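Local coordinates for protein exosome complex exonuclease RRP46 homolog (Oryza sativa Japonica Group, PDB 3HKM) that binds double-stranded DNA and single-stranded RNA, shows hydrolytic DNase and phosphorolytic RNase activity in vitro, and is probably a component of the exosome, at residues Gln89-Leu94 with Ala125-Ala130; Thr95-Thr100 with Gly131-His136. All blocks are in the same frame, centred on the assembly; numbering follows the deposited sequence.

Interaction 1: residues Gln89-Leu94 with Ala125-Ala130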
# COMPACT_ATOMS: atom_id res chain seq x y z
N GLN A 89 -0.52 10.26 4.20
CA GLN A 89 -0.84 11.65 4.53
C GLN A 89 -2.00 12.12 3.65
O GLN A 89 -2.86 12.90 4.08
CB GLN A 89 0.39 12.54 4.35
CG GLN A 89 1.49 12.26 5.36
CD GLN A 89 2.73 13.11 5.17
OE1 GLN A 89 3.07 13.50 4.05
NE2 GLN A 89 3.42 13.40 6.26
N SER A 90 -2.02 11.62 2.42
CA SER A 90 -3.06 11.93 1.45
C SER A 90 -4.45 11.45 1.87
O SER A 90 -5.42 12.22 1.82
CB SER A 90 -2.71 11.31 0.09
OG SER A 90 -3.75 11.50 -0.84
N ILE A 91 -4.56 10.19 2.30
CA ILE A 91 -5.87 9.62 2.58
C ILE A 91 -6.38 9.96 3.97
O ILE A 91 -7.57 9.90 4.22
CB ILE A 91 -5.90 8.09 2.41
CG1 ILE A 91 -5.28 7.40 3.62
CG2 ILE A 91 -5.24 7.67 1.09
CD1 ILE A 91 -5.33 5.88 3.55
N CYS A 92 -5.47 10.30 4.88
CA CYS A 92 -5.85 10.63 6.25
C CYS A 92 -6.54 11.98 6.32
O CYS A 92 -6.10 12.95 5.69
CB CYS A 92 -4.62 10.62 7.17
SG CYS A 92 -4.02 8.96 7.61
N LEU A 93 -7.63 12.06 7.08
CA LEU A 93 -8.25 13.36 7.34
C LEU A 93 -7.49 14.07 8.47
O LEU A 93 -7.50 13.64 9.63
CB LEU A 93 -9.73 13.21 7.67
CG LEU A 93 -10.50 14.54 7.64
CD1 LEU A 93 -9.98 15.41 6.50
CD2 LEU A 93 -12.00 14.32 7.52
N LEU A 94 -6.83 15.17 8.12
CA LEU A 94 -5.82 15.78 8.98
C LEU A 94 -6.38 16.85 9.92
O LEU A 94 -5.72 17.28 10.86
CB LEU A 94 -4.68 16.37 8.13
CG LEU A 94 -5.01 17.25 6.92
CD1 LEU A 94 -5.85 16.54 5.82
CD2 LEU A 94 -5.70 18.54 7.36
N ALA A 125 -5.33 -0.79 6.13
CA ALA A 125 -6.06 -1.65 7.06
C ALA A 125 -5.73 -1.34 8.51
O ALA A 125 -6.62 -1.27 9.35
CB ALA A 125 -5.79 -3.11 6.76
N ALA A 126 -4.44 -1.15 8.80
CA ALA A 126 -4.00 -0.86 10.16
C ALA A 126 -4.49 0.51 10.66
O ALA A 126 -4.86 0.65 11.82
CB ALA A 126 -2.50 -0.96 10.26
N LEU A 127 -4.49 1.52 9.79
CA LEU A 127 -5.05 2.83 10.13
C LEU A 127 -6.52 2.72 10.50
O LEU A 127 -6.98 3.32 11.48
CB LEU A 127 -4.93 3.80 8.96
CG LEU A 127 -3.54 4.29 8.56
CD1 LEU A 127 -3.58 4.87 7.16
CD2 LEU A 127 -3.02 5.30 9.56
N VAL A 128 -7.27 1.99 9.69
CA VAL A 128 -8.69 1.78 9.96
C VAL A 128 -8.86 1.12 11.32
O VAL A 128 -9.71 1.52 12.11
CB VAL A 128 -9.35 0.92 8.87
CG1 VAL A 128 -10.71 0.44 9.33
CG2 VAL A 128 -9.46 1.70 7.58
N PHE A 129 -8.03 0.11 11.60
CA PHE A 129 -8.12 -0.61 12.85
C PHE A 129 -7.71 0.23 14.06
O PHE A 129 -8.21 0.00 15.16
CB PHE A 129 -7.30 -1.88 12.83
CG PHE A 129 -7.39 -2.66 14.11
CD1 PHE A 129 -8.57 -3.31 14.46
CD2 PHE A 129 -6.31 -2.72 14.99
CE1 PHE A 129 -8.67 -4.02 15.65
CE2 PHE A 129 -6.41 -3.42 16.18
CZ PHE A 129 -7.59 -4.07 16.50
N ALA A 130 -6.81 1.19 13.85
CA ALA A 130 -6.35 2.07 14.92
C ALA A 130 -7.33 3.23 15.15
O ALA A 130 -7.15 4.03 16.07
CB ALA A 130 -4.97 2.61 14.61

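Interaction 2: residues Thr95-Thr100 with Gly131-His136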
# COMPACT_ATOMS: atom_id res chain seq x y z
N THR A 95 -7.60 17.26 9.64
CA THR A 95 -8.25 18.34 10.36
C THR A 95 -8.97 17.88 11.63
O THR A 95 -9.42 18.71 12.43
CB THR A 95 -9.25 19.06 9.42
OG1 THR A 95 -10.00 20.03 10.16
CG2 THR A 95 -10.19 18.06 8.78
N VAL A 96 -9.09 16.58 11.83
CA VAL A 96 -9.85 16.06 12.97
C VAL A 96 -9.07 16.15 14.29
O VAL A 96 -9.61 16.64 15.30
CB VAL A 96 -10.30 14.60 12.74
CG1 VAL A 96 -11.19 14.14 13.89
CG2 VAL A 96 -11.03 14.47 11.41
N HIS A 97 -7.82 15.69 14.29
CA HIS A 97 -7.03 15.64 15.51
C HIS A 97 -5.75 16.45 15.41
O HIS A 97 -4.67 15.89 15.31
CB HIS A 97 -6.71 14.20 15.87
CG HIS A 97 -7.89 13.43 16.36
ND1 HIS A 97 -8.48 12.43 15.62
CD2 HIS A 97 -8.60 13.53 17.51
CE1 HIS A 97 -9.51 11.94 16.30
NE2 HIS A 97 -9.60 12.59 17.44
N PRO A 98 -5.88 17.79 15.45
CA PRO A 98 -4.75 18.73 15.37
C PRO A 98 -3.81 18.55 16.55
O PRO A 98 -4.23 18.06 17.60
CB PRO A 98 -5.43 20.10 15.45
CG PRO A 98 -6.84 19.85 15.02
CD PRO A 98 -7.17 18.49 15.54
N ASN A 99 -2.56 18.98 16.37
CA ASN A 99 -1.50 18.80 17.37
C ASN A 99 -1.41 17.36 17.84
O ASN A 99 -1.48 17.08 19.03
CB ASN A 99 -1.69 19.74 18.56
CG ASN A 99 -0.48 19.78 19.48
OD1 ASN A 99 -0.62 20.04 20.67
ND2 ASN A 99 0.70 19.53 18.93
N THR A 100 -1.26 16.46 16.88
CA THR A 100 -1.26 15.04 17.15
C THR A 100 -0.34 14.32 16.15
O THR A 100 -0.21 14.74 15.01
CB THR A 100 -2.71 14.49 17.07
OG1 THR A 100 -3.00 13.70 18.22
CG2 THR A 100 -2.94 13.71 15.79
N GLY A 131 -8.36 3.32 14.32
CA GLY A 131 -9.31 4.41 14.43
C GLY A 131 -8.73 5.76 14.02
O GLY A 131 -9.00 6.78 14.65
N ILE A 132 -7.92 5.75 12.97
CA ILE A 132 -7.38 6.98 12.43
C ILE A 132 -8.36 7.44 11.37
O ILE A 132 -8.68 6.68 10.46
CB ILE A 132 -6.01 6.76 11.76
CG1 ILE A 132 -5.08 5.93 12.66
CG2 ILE A 132 -5.38 8.09 11.37
CD1 ILE A 132 -4.79 6.55 14.01
N PRO A 133 -8.85 8.68 11.49
CA PRO A 133 -9.83 9.19 10.52
C PRO A 133 -9.27 9.28 9.09
O PRO A 133 -8.28 9.97 8.85
CB PRO A 133 -10.16 10.59 11.07
CG PRO A 133 -9.74 10.56 12.50
CD PRO A 133 -8.56 9.64 12.56
N LEU A 134 -9.90 8.58 8.15
CA LEU A 134 -9.48 8.61 6.76
C LEU A 134 -10.51 9.35 5.90
O LEU A 134 -11.70 9.35 6.22
CB LEU A 134 -9.32 7.19 6.23
CG LEU A 134 -7.97 6.46 6.27
CD1 LEU A 134 -7.19 6.72 7.55
CD2 LEU A 134 -8.19 4.97 6.04
N LYS A 135 -10.04 9.98 4.82
CA LYS A 135 -10.93 10.58 3.81
C LYS A 135 -11.63 9.47 3.01
O LYS A 135 -12.77 9.61 2.57
CB LYS A 135 -10.14 11.45 2.83
CG LYS A 135 -9.46 12.69 3.40
CD LYS A 135 -8.88 13.51 2.25
CE LYS A 135 -7.82 14.51 2.70
NZ LYS A 135 -8.40 15.79 3.21
N HIS A 136 -10.91 8.38 2.80
CA HIS A 136 -11.37 7.26 1.99
C HIS A 136 -10.34 6.14 2.13
O HIS A 136 -9.23 6.37 2.60
CB HIS A 136 -11.48 7.67 0.52
CG HIS A 136 -10.32 8.50 0.05
ND1 HIS A 136 -9.06 7.98 -0.13
CD2 HIS A 136 -10.23 9.82 -0.24
CE1 HIS A 136 -8.24 8.94 -0.53
NE2 HIS A 136 -8.93 10.06 -0.60

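Interaction 1: residues Gln89-Leu94 with Ala125-Ala130
Leu127 carries this contact from one side, and Ile91 and Cys92 meet it from the other. A single methyl group does most of the work. CD1 of Leu127 lies 4.1 Å from the methyl CD1 of Ile91. The same Leu127 CD1 is also 4.1 Å from the sulfur SG of Cys92. The second branch, Leu127 CD2, stays close to Cys92 SG at 4.3 Å. The end of the leucine therefore presents both methyls to the sulfur and one to the isoleucine.

Leu127 CG stands anti to the carbonyl carbon (chi1 -69°), and its CB is directed toward residues 89-94. In Ile91, CG1 sits between the backbone N and the carbonyl carbon (chi1 79°). The extended chi2 of 178° then carries CD1 out to the leucine. The two side chains meet at a slant. All three residues are buried, and the contact between the segments is entirely apolar. It is also small, at 92 Å² counted over both sides. The nearest CA atoms, those of Cys92 and Leu127, are 8.7 Å apart, so only side-chain ends bridge the gap.

Cys92 is the first residue to leave helical geometry after helix 77-91. Leu127 lies near the C-terminal end of helix 115-130. The contact thus joins the ends of two helices. Ile132 and Leu134 also pack on Leu127, and Leu134 and Ile195 touch Ile91. Helix 115-130 packs on the five-stranded mixed sheet, where Val44 of strand 38-49 touches Leu127, Ala126 and Ala130.

Interaction 2: residues Thr95-Thr100 with Gly131-His136
Pro133 packs against Val96 and His97, and the path of residues 131-136 explains how it gets there. Gly131 comes first. It ends helix 115-130 with a positive phi of 70° and two bonds back into the last turn, a Schellman motif. The chain changes course here.

Ile132 follows and points away from residues 95-100. Its side chain is buried against Val44 of strand 38-49.

Pro133 then turns the other way and supplies the main surface of the contact. Its CB lies 4.0 Å from Val96 CG2. Its CG comes within 4.1 Å of Val96 CG1 and also approaches the His97 ring. That approach is at the ring edge, near the ring plane, with Pro133 CG 3.8 Å from His97 ND1 and 4.0 Å from His97 CE1. The proline does not stack on the imidazole; the two side chains cross at about a right angle. One face of the imidazole is instead met by Val96 CG1, 3.5 Å above the plane and offset toward the rim. This methyl is placed there with CG1 anti to the Val96 backbone N (chi1 -175°). Val96 thus touches both the proline and the histidine.

Leu134 touches Val128 of helix 115-130. Lys135 touches Leu93 and Leu94, and His136 reaches Ile91 and Ile195.

Val96 and His97 are exposed and Pro133 partly so, which makes this a surface contact. It brings together the loops that follow helices 77-91 and 115-130. The setting is the two-layer alpha/beta fold of RNase PH domains, the ribosomal protein S5 domain 2-like fold.

In the fold
Interactions 1 and 2 have centres about 7 Å apart and lie on the same side of the chain's centre. Their segments alternate along the chain: 89-94, 95-100, 125-130, 131-136. Each segment of interaction 2 directly continues one of interaction 1, so contact passes from buried helix ends to surface loops. Strand 100-110 and most of helix 115-130 lie between the two halves. A probable backbone hydrogen bond from Leu93 N to Pro133 O ties the two exits side by side. Together the interactions join the exits of the two helices, one leading into strand 100-110 of the five-stranded sheet, the other into strand 138-145 of the four-stranded sheet.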